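Local coordinates for nisin immunity protein (Lactococcus lactis subsp. lactis, PDB 5XHB), which takes part in the immunity of the nisin-producing bacterium against nisin supplied from outside, as a lipoprotein of the cell membrane, at residues F122-N127 with W194-I199; H200-K205 with A210-I215. One frame throughout, in Å; residues are numbered along the deposited sequence.

Overall arrangement
Both contacts lie in the half of the chain that belongs to the Spa1 C-terminal family, and both draw on strand 191-202 of its seven-stranded antiparallel sheet. Contact 1 sets the inward-facing side chains of this strand against strand 123-124, one of the two outermost strands, across the interior of the curved sheet; contact 2 pairs the end of the same strand with its hairpin partner 210-215. Their centres are about 13 Å apart. Between them the hairpin continues through probable hydrogen bonds, Gly197 N to Glu214 O at 2.8 Å and Glu198 O to Glu214 N at 3.0 Å, while Ile215 packs on Trp194 and Tyr196. Phe211 of contact 2 meets the ring of Phe122 edge-to-face.

Contact 1. Residues F122-N127 with W194-I199; sequences FVIDKN and WDYGEI
Two CH-pi contacts carry the meeting of Phe122 and Ile124 with Tyr196 and Ile199, and each segment supplies one ring and one isoleucine. Ile124 sets its CD1 methyl over the middle of the Tyr196 ring, 3.6 Å from the centroid and only 6° from the ring normal. The reverse pairing lies further along, where Ile199 CG2 stands 3.9 Å from the centroid of the Phe122 ring, also over a face. Ile199 uses both of its branches: with CG2 anti to the backbone N and CG1 beside that N (chi1 -72°), one methyl covers the ring while CD1 lies over the root of the ring, above CG and CB, on the same face.

Plain apolar contact adds to this. Ile199 CD1 lies 3.4 Å from Phe122 CB, the closest approach between the two segments, and Ile124 CG1 follows its own methyl onto the CD2–CE2 side of the tyrosine.

No hydrogen bond passes directly between the segments; the Tyr196 hydroxyl and the Asp125 carboxylate have partners other than the facing segment. The Tyr196 hydroxyl is hydrogen-bonded to the carbonyl of Ser129, which fixes the far end of the ring that Ile124 covers. Asp125 turns the chain after strand 123-124: its OD2 accepts from Asn127 N at 2.9 Å, an Asx turn, and also from Asp128 N. Around the contact, Tyr134 stacks on Phe122, and Ile141 and Ile215 pack against Tyr196.

The chemistry is therefore that of a buried hydrophobic core, in which methyl groups on ring faces join the edge strand 123-124 to strand 191-202 across the inside of the sheet without backbone pairing.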
ATOM      1  N   PHE A 122       5.311   4.903  -7.198  1.00 19.63           N
ATOM      2  CA  PHE A 122       4.372   4.981  -8.308  1.00 18.30           C
ATOM      3  C   PHE A 122       5.118   5.361  -9.584  1.00 16.77           C
ATOM      4  O   PHE A 122       5.837   6.350  -9.611  1.00 20.32           O
ATOM      5  CB  PHE A 122       3.264   6.000  -8.007  1.00 13.85           C
ATOM      6  CG  PHE A 122       2.448   5.667  -6.784  1.00 13.47           C
ATOM      7  CD1 PHE A 122       1.380   4.799  -6.866  1.00 12.87           C
ATOM      8  CD2 PHE A 122       2.754   6.223  -5.555  1.00 17.88           C
ATOM      9  CE1 PHE A 122       0.621   4.481  -5.738  1.00 19.80           C
ATOM     10  CE2 PHE A 122       2.005   5.910  -4.435  1.00 15.96           C
ATOM     11  CZ  PHE A 122       0.941   5.041  -4.525  1.00 15.74           C
ATOM     12  N   VAL A 123       4.939   4.568 -10.632  1.00 15.42           N
ATOM     13  CA  VAL A 123       5.621   4.797 -11.898  1.00 20.41           C
ATOM     14  C   VAL A 123       4.620   4.616 -13.023  1.00 16.37           C
ATOM     15  O   VAL A 123       3.877   3.637 -13.038  1.00 16.33           O
ATOM     16  CB  VAL A 123       6.820   3.805 -12.086  1.00 26.53           C
ATOM     17  CG1 VAL A 123       7.385   3.866 -13.505  1.00 28.33           C
ATOM     18  CG2 VAL A 123       7.915   4.080 -11.057  1.00 28.15           C
ATOM     19  N   ILE A 124       4.585   5.552 -13.961  1.00 15.45           N
ATOM     20  CA  ILE A 124       3.706   5.399 -15.113  1.00 13.03           C
ATOM     21  C   ILE A 124       4.214   4.211 -15.904  1.00 15.28           C
ATOM     22  O   ILE A 124       5.412   4.101 -16.131  1.00 17.78           O
ATOM     23  CB  ILE A 124       3.676   6.657 -15.997  1.00 15.27           C
ATOM     24  CG1 ILE A 124       3.118   7.849 -15.206  1.00 11.50           C
ATOM     25  CG2 ILE A 124       2.807   6.416 -17.226  1.00 14.71           C
ATOM     26  CD1 ILE A 124       3.425   9.186 -15.857  1.00 14.37           C
ATOM     27  N   ASP A 125       3.313   3.310 -16.283  1.00 12.82           N
ATOM     28  CA  ASP A 125       3.709   2.083 -16.967  1.00 15.88           C
ATOM     29  C   ASP A 125       4.371   2.404 -18.304  1.00 18.31           C
ATOM     30  O   ASP A 125       3.865   3.211 -19.075  1.00 15.37           O
ATOM     31  CB  ASP A 125       2.498   1.176 -17.173  1.00 14.64           C
ATOM     32  CG  ASP A 125       2.884  -0.189 -17.720  1.00 21.81           C
ATOM     33  OD1 ASP A 125       3.218  -1.092 -16.913  1.00 23.82           O
ATOM     34  OD2 ASP A 125       2.851  -0.358 -18.952  1.00 22.36           O
ATOM     35  N   LYS A 126       5.501   1.764 -18.574  1.00 17.54           N
ATOM     36  CA  LYS A 126       6.283   2.063 -19.776  1.00 21.39           C
ATOM     37  C   LYS A 126       5.560   1.648 -21.050  1.00 19.35           C
ATOM     38  O   LYS A 126       5.773   2.228 -22.105  1.00 22.25           O
ATOM     39  CB  LYS A 126       7.644   1.360 -19.708  1.00 27.25           C
ATOM     40  CG  LYS A 126       8.609   1.761 -20.817  1.00 34.26           C
ATOM     41  CD  LYS A 126       9.900   0.941 -20.766  1.00 43.64           C
ATOM     42  CE  LYS A 126       9.649  -0.546 -21.015  1.00 44.13           C
ATOM     43  NZ  LYS A 126      10.922  -1.333 -21.103  1.00 50.02           N
ATOM     44  N   ASN A 127       4.704   0.638 -20.953  1.00 18.55           N
ATOM     45  CA  ASN A 127       4.068   0.089 -22.148  1.00 21.34           C
ATOM     46  C   ASN A 127       2.690   0.665 -22.436  1.00 23.90           C
ATOM     47  O   ASN A 127       2.284   0.759 -23.596  1.00 19.89           O
ATOM     48  CB  ASN A 127       3.980  -1.428 -22.026  1.00 26.80           C
ATOM     49  CG  ASN A 127       5.344  -2.069 -21.855  1.00 29.87           C
ATOM     50  OD1 ASN A 127       5.587  -2.790 -20.891  1.00 33.87           O
ATOM     51  ND2 ASN A 127       6.247  -1.786 -22.782  1.00 28.17           N
ATOM     52  N   TRP A 194      -1.936  13.251 -21.617  1.00 12.66           N
ATOM     53  CA  TRP A 194      -2.287  13.277 -20.203  1.00 13.39           C
ATOM     54  C   TRP A 194      -1.194  13.963 -19.426  1.00 10.97           C
ATOM     55  O   TRP A 194      -0.018  13.669 -19.616  1.00 11.57           O
ATOM     56  CB  TRP A 194      -2.486  11.872 -19.646  1.00 11.72           C
ATOM     57  CG  TRP A 194      -3.816  11.272 -19.934  1.00 13.64           C
ATOM     58  CD1 TRP A 194      -4.803  11.763 -20.757  1.00 13.53           C
ATOM     59  CD2 TRP A 194      -4.321  10.065 -19.369  1.00 12.87           C
ATOM     60  NE1 TRP A 194      -5.889  10.900 -20.748  1.00 13.81           N
ATOM     61  CE2 TRP A 194      -5.615   9.856 -19.898  1.00 14.18           C
ATOM     62  CE3 TRP A 194      -3.800   9.128 -18.474  1.00 16.64           C
ATOM     63  CZ2 TRP A 194      -6.398   8.751 -19.550  1.00 16.10           C
ATOM     64  CZ3 TRP A 194      -4.580   8.031 -18.127  1.00 16.62           C
ATOM     65  CH2 TRP A 194      -5.868   7.858 -18.663  1.00 17.35           C
ATOM     66  N   ASP A 195      -1.594  14.874 -18.548  1.00  8.06           N
ATOM     67  CA  ASP A 195      -0.654  15.539 -17.667  1.00 10.46           C
ATOM     68  C   ASP A 195      -0.924  14.994 -16.272  1.00 11.89           C
ATOM     69  O   ASP A 195      -2.028  15.134 -15.764  1.00 11.01           O
ATOM     70  CB  ASP A 195      -0.836  17.059 -17.740  1.00 11.61           C
ATOM     71  CG  ASP A 195      -0.704  17.583 -19.174  1.00 15.08           C
ATOM     72  OD1 ASP A 195       0.217  17.120 -19.875  1.00 13.73           O
ATOM     73  OD2 ASP A 195      -1.526  18.421 -19.612  1.00 14.76           O
ATOM     74  N   TYR A 196       0.071  14.342 -15.682  1.00 10.05           N
ATOM     75  CA  TYR A 196      -0.130  13.577 -14.447  1.00 11.18           C
ATOM     76  C   TYR A 196       0.322  14.384 -13.246  1.00 12.32           C
ATOM     77  O   TYR A 196       1.490  14.809 -13.179  1.00 10.87           O
ATOM     78  CB  TYR A 196       0.652  12.265 -14.470  1.00 12.00           C
ATOM     79  CG  TYR A 196       0.405  11.360 -15.657  1.00 11.08           C
ATOM     80  CD1 TYR A 196       0.833  11.718 -16.931  1.00 12.88           C
ATOM     81  CD2 TYR A 196      -0.188  10.117 -15.490  1.00  9.84           C
ATOM     82  CE1 TYR A 196       0.634  10.871 -18.026  1.00 11.22           C
ATOM     83  CE2 TYR A 196      -0.398   9.263 -16.585  1.00 11.28           C
ATOM     84  CZ  TYR A 196       0.033   9.653 -17.847  1.00 13.52           C
ATOM     85  OH  TYR A 196      -0.158   8.831 -18.937  1.00 15.31           O
ATOM     86  N   GLY A 197      -0.580  14.573 -12.291  1.00 12.66           N
ATOM     87  CA  GLY A 197      -0.270  15.376 -11.122  1.00 12.13           C
ATOM     88  C   GLY A 197      -0.015  14.546  -9.872  1.00 13.49           C
ATOM     89  O   GLY A 197       0.827  13.647  -9.868  1.00 13.70           O
ATOM     90  N   GLU A 198      -0.757  14.850  -8.809  1.00  9.75           N
ATOM     91  CA  GLU A 198      -0.543  14.196  -7.520  1.00 11.09           C
ATOM     92  C   GLU A 198      -1.157  12.808  -7.479  1.00 11.00           C
ATOM     93  O   GLU A 198      -2.080  12.506  -8.232  1.00  9.65           O
ATOM     94  CB  GLU A 198      -1.129  15.046  -6.395  1.00 13.35           C
ATOM     95  CG  GLU A 198      -0.490  16.405  -6.288  1.00 14.81           C
ATOM     96  CD  GLU A 198      -1.047  17.228  -5.143  1.00 22.02           C
ATOM     97  OE1 GLU A 198      -2.078  16.844  -4.539  1.00 18.25           O
ATOM     98  OE2 GLU A 198      -0.447  18.277  -4.856  1.00 20.99           O
ATOM     99  N   ILE A 199      -0.650  11.981  -6.571  1.00  8.50           N
ATOM    100  CA  ILE A 199      -1.295  10.716  -6.238  1.00 10.70           C
ATOM    101  C   ILE A 199      -1.735  10.784  -4.778  1.00 11.33           C
ATOM    102  O   ILE A 199      -0.977  11.233  -3.915  1.00 12.16           O
ATOM    103  CB  ILE A 199      -0.361   9.508  -6.478  1.00 11.96           C
ATOM    104  CG1 ILE A 199      -0.200   9.302  -7.989  1.00 13.37           C
ATOM    105  CG2 ILE A 199      -0.959   8.239  -5.862  1.00 12.33           C
ATOM    106  CD1 ILE A 199       0.901   8.405  -8.367  1.00 19.08           C
TER

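Contact 2. Residues H200-K205 with A210-I215; sequences HSIRGK and AFAVEI
Water 1 is gripped by three backbone groups of Ile202, Lys205 and Ala210 where the hairpin opens out. Water 1 accepts from Ile202 N at 2.9 Å and has the carbonyls Lys205 O at 2.8 Å and Ala210 O at 2.7 Å within donating reach. The solvent molecule thus bridges backbones that no longer pair directly.

Two residues before Ile202, His200 and Ala212 form a hydrogen-bonded antiparallel pair. Ala212 N gives to His200 O at 2.8 Å in a nearly straight bond, 171° at the hydrogen, while His200 N returns one to Ala212 O at 3.0 Å. The histidine ring is held from elsewhere, NE2 hydrogen-bonded to Glu198 OE1 and ND1 to Gly152 O.

Ile202 is the centre of the apolar contact, touching Ala210, Phe211 and Ala212. Its CG1, beside the backbone N at chi1 -69°, lies 4.1 Å from Ala212 CB, and CD1 reaches on to the backbone of Phe211, 3.6 Å from Phe211 C, and approaches Ala210 CB. The aliphatic part of Lys205 comes alongside Ala210, CD to CB, before its extended chain leads the ammonium group away. Phe211 rests its CB against His200 O; with CG between the backbone N and the carbonyl carbon (chi1 49°), its ring leads away from 200-205 to meet Tyr139.

Beyond the strand a type II turn, Ile202 to Lys205, is closed by Lys205 N bonding to Ile202 O and has Gly204 at its positive-phi corner. The chemistry implies a splayed hairpin end, in which one ordered water stands in for direct bonds among Ile202 N, Lys205 O and Ala210 O, and Ala210 and Ala212 accept Ile202.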
ATOM      1  N   HIS A 200      -2.988  10.412  -4.531  1.00  9.21           N
ATOM      2  CA  HIS A 200      -3.533  10.365  -3.179  1.00 10.26           C
ATOM      3  C   HIS A 200      -4.121   9.010  -2.910  1.00 10.56           C
ATOM      4  O   HIS A 200      -4.631   8.351  -3.816  1.00 10.21           O
ATOM      5  CB  HIS A 200      -4.643  11.401  -2.971  1.00  9.77           C
ATOM      6  CG  HIS A 200      -4.168  12.817  -2.938  1.00 15.02           C
ATOM      7  ND1 HIS A 200      -4.206  13.583  -1.794  1.00 20.24           N
ATOM      8  CD2 HIS A 200      -3.666  13.618  -3.910  1.00 18.15           C
ATOM      9  CE1 HIS A 200      -3.756  14.798  -2.061  1.00 19.81           C
ATOM     10  NE2 HIS A 200      -3.421  14.844  -3.337  1.00 21.14           N
ATOM     11  N   SER A 201      -4.078   8.615  -1.642  1.00  9.98           N
ATOM     12  CA  SER A 201      -4.891   7.502  -1.163  1.00 11.26           C
ATOM     13  C   SER A 201      -6.368   7.813  -1.351  1.00 12.01           C
ATOM     14  O   SER A 201      -6.755   8.975  -1.467  1.00 14.29           O
ATOM     15  CB  SER A 201      -4.613   7.255   0.330  1.00 11.57           C
ATOM     16  OG  SER A 201      -3.223   7.100   0.546  1.00 20.13           O
ATOM     17  N   ILE A 202      -7.197   6.776  -1.341  1.00 12.64           N
ATOM     18  CA  ILE A 202      -8.637   6.965  -1.309  1.00 13.38           C
ATOM     19  C   ILE A 202      -9.108   6.510   0.082  1.00 13.63           C
ATOM     20  O   ILE A 202      -8.739   5.433   0.537  1.00 11.40           O
ATOM     21  CB  ILE A 202      -9.317   6.178  -2.430  1.00 17.27           C
ATOM     22  CG1 ILE A 202      -8.967   6.810  -3.783  1.00 11.96           C
ATOM     23  CG2 ILE A 202     -10.829   6.111  -2.238  1.00 14.11           C
ATOM     24  CD1 ILE A 202      -9.378   5.963  -4.940  1.00 21.32           C
ATOM     25  N   ARG A 203      -9.879   7.349   0.767  1.00 12.61           N
ATOM     26  CA  ARG A 203     -10.270   7.046   2.150  1.00 10.83           C
ATOM     27  C   ARG A 203     -10.999   5.714   2.224  1.00 14.75           C
ATOM     28  O   ARG A 203     -11.867   5.441   1.405  1.00 13.89           O
ATOM     29  CB  ARG A 203     -11.147   8.156   2.712  1.00 12.60           C
ATOM     30  CG  ARG A 203     -10.490   9.503   2.674  1.00 15.21           C
ATOM     31  CD  ARG A 203     -11.327  10.546   3.392  1.00 15.44           C
ATOM     32  NE  ARG A 203     -11.092  11.860   2.805  1.00 17.05           N
ATOM     33  CZ  ARG A 203     -11.732  12.966   3.166  1.00 21.33           C
ATOM     34  NH1 ARG A 203     -12.631  12.926   4.141  1.00 18.67           N
ATOM     35  NH2 ARG A 203     -11.474  14.111   2.551  1.00 19.70           N
ATOM     36  N   GLY A 204     -10.609   4.871   3.173  1.00 12.75           N
ATOM     37  CA  GLY A 204     -11.242   3.574   3.318  1.00 18.59           C
ATOM     38  C   GLY A 204     -10.696   2.473   2.432  1.00 17.45           C
ATOM     39  O   GLY A 204     -11.227   1.364   2.439  1.00 18.80           O
ATOM     40  N   LYS A 205      -9.647   2.762   1.666  1.00 12.55           N
ATOM     41  CA  LYS A 205      -9.034   1.752   0.817  1.00 15.75           C
ATOM     42  C   LYS A 205      -7.523   1.733   0.978  1.00 15.22           C
ATOM     43  O   LYS A 205      -6.893   2.785   1.038  1.00 14.18           O
ATOM     44  CB  LYS A 205      -9.390   1.996  -0.663  1.00 17.68           C
ATOM     45  CG  LYS A 205     -10.895   2.105  -0.917  1.00 21.32           C
ATOM     46  CD  LYS A 205     -11.268   1.875  -2.388  1.00 22.67           C
ATOM     47  CE  LYS A 205     -12.775   2.074  -2.609  1.00 24.06           C
ATOM     48  NZ  LYS A 205     -13.214   1.897  -4.033  1.00 33.19           N
ATOM     49  N   ALA A 210      -6.657   0.508  -4.398  1.00 16.70           N
ATOM     50  CA  ALA A 210      -6.950   1.609  -5.307  1.00 16.41           C
ATOM     51  C   ALA A 210      -6.276   2.875  -4.828  1.00 16.17           C
ATOM     52  O   ALA A 210      -5.960   3.018  -3.642  1.00 12.99           O
ATOM     53  CB  ALA A 210      -8.458   1.841  -5.419  1.00 16.74           C
ATOM     54  N   PHE A 211      -6.066   3.800  -5.757  1.00 12.67           N
ATOM     55  CA  PHE A 211      -5.628   5.131  -5.370  1.00 11.33           C
ATOM     56  C   PHE A 211      -6.118   6.138  -6.391  1.00 11.77           C
ATOM     57  O   PHE A 211      -6.726   5.756  -7.398  1.00 13.64           O
ATOM     58  CB  PHE A 211      -4.107   5.190  -5.215  1.00 10.16           C
ATOM     59  CG  PHE A 211      -3.341   4.605  -6.381  1.00 12.85           C
ATOM     60  CD1 PHE A 211      -2.969   5.401  -7.455  1.00 14.79           C
ATOM     61  CD2 PHE A 211      -2.976   3.264  -6.388  1.00 16.59           C
ATOM     62  CE1 PHE A 211      -2.264   4.861  -8.529  1.00 16.48           C
ATOM     63  CE2 PHE A 211      -2.277   2.715  -7.451  1.00 19.07           C
ATOM     64  CZ  PHE A 211      -1.920   3.517  -8.527  1.00 15.16           C
ATOM     65  N   ALA A 212      -5.896   7.421  -6.114  1.00  9.86           N
ATOM     66  CA  ALA A 212      -6.370   8.479  -6.998  1.00 10.71           C
ATOM     67  C   ALA A 212      -5.206   9.132  -7.735  1.00 11.72           C
ATOM     68  O   ALA A 212      -4.178   9.431  -7.134  1.00 12.64           O
ATOM     69  CB  ALA A 212      -7.143   9.527  -6.206  1.00 11.47           C
ATOM     70  N   VAL A 213      -5.357   9.328  -9.038  1.00 10.94           N
ATOM     71  CA  VAL A 213      -4.305   9.978  -9.818  1.00  9.46           C
ATOM     72  C   VAL A 213      -4.868  11.221 -10.477  1.00 10.76           C
ATOM     73  O   VAL A 213      -5.898  11.157 -11.141  1.00 11.05           O
ATOM     74  CB  VAL A 213      -3.732   9.044 -10.916  1.00 10.64           C
ATOM     75  CG1 VAL A 213      -2.462   9.679 -11.545  1.00 14.76           C
ATOM     76  CG2 VAL A 213      -3.437   7.679 -10.343  1.00 19.22           C
ATOM     77  N   GLU A 214      -4.195  12.349 -10.287  1.00 11.37           N
ATOM     78  CA  GLU A 214      -4.563  13.587 -10.949  1.00 12.79           C
ATOM     79  C   GLU A 214      -4.193  13.509 -12.432  1.00 12.12           C
ATOM     80  O   GLU A 214      -3.015  13.380 -12.778  1.00 12.29           O
ATOM     81  CB  GLU A 214      -3.856  14.766 -10.270  1.00 15.96           C
ATOM     82  CG  GLU A 214      -4.561  16.089 -10.395  1.00 16.42           C
ATOM     83  CD  GLU A 214      -3.977  17.145  -9.464  1.00 19.19           C
ATOM     84  OE1 GLU A 214      -2.795  17.018  -9.046  1.00 15.70           O
ATOM     85  OE2 GLU A 214      -4.704  18.110  -9.158  1.00 17.99           O
ATOM     86  N   ILE A 215      -5.205  13.526 -13.294  1.00  9.67           N
ATOM     87  CA  ILE A 215      -5.010  13.522 -14.741  1.00 10.65           C
ATOM     88  C   ILE A 215      -5.604  14.809 -15.272  1.00 12.16           C
ATOM     89  O   ILE A 215      -6.808  15.025 -15.142  1.00 13.54           O
ATOM     90  CB  ILE A 215      -5.693  12.338 -15.445  1.00 11.73           C
ATOM     91  CG1 ILE A 215      -5.194  10.988 -14.902  1.00 12.61           C
ATOM     92  CG2 ILE A 215      -5.481  12.430 -16.952  1.00 12.79           C
ATOM     93  CD1 ILE A 215      -3.731  10.751 -15.101  1.00 11.23           C
TER
HETATM   94  O   HOH W   1      -5.975   4.206  -1.180  1.00 12.94           O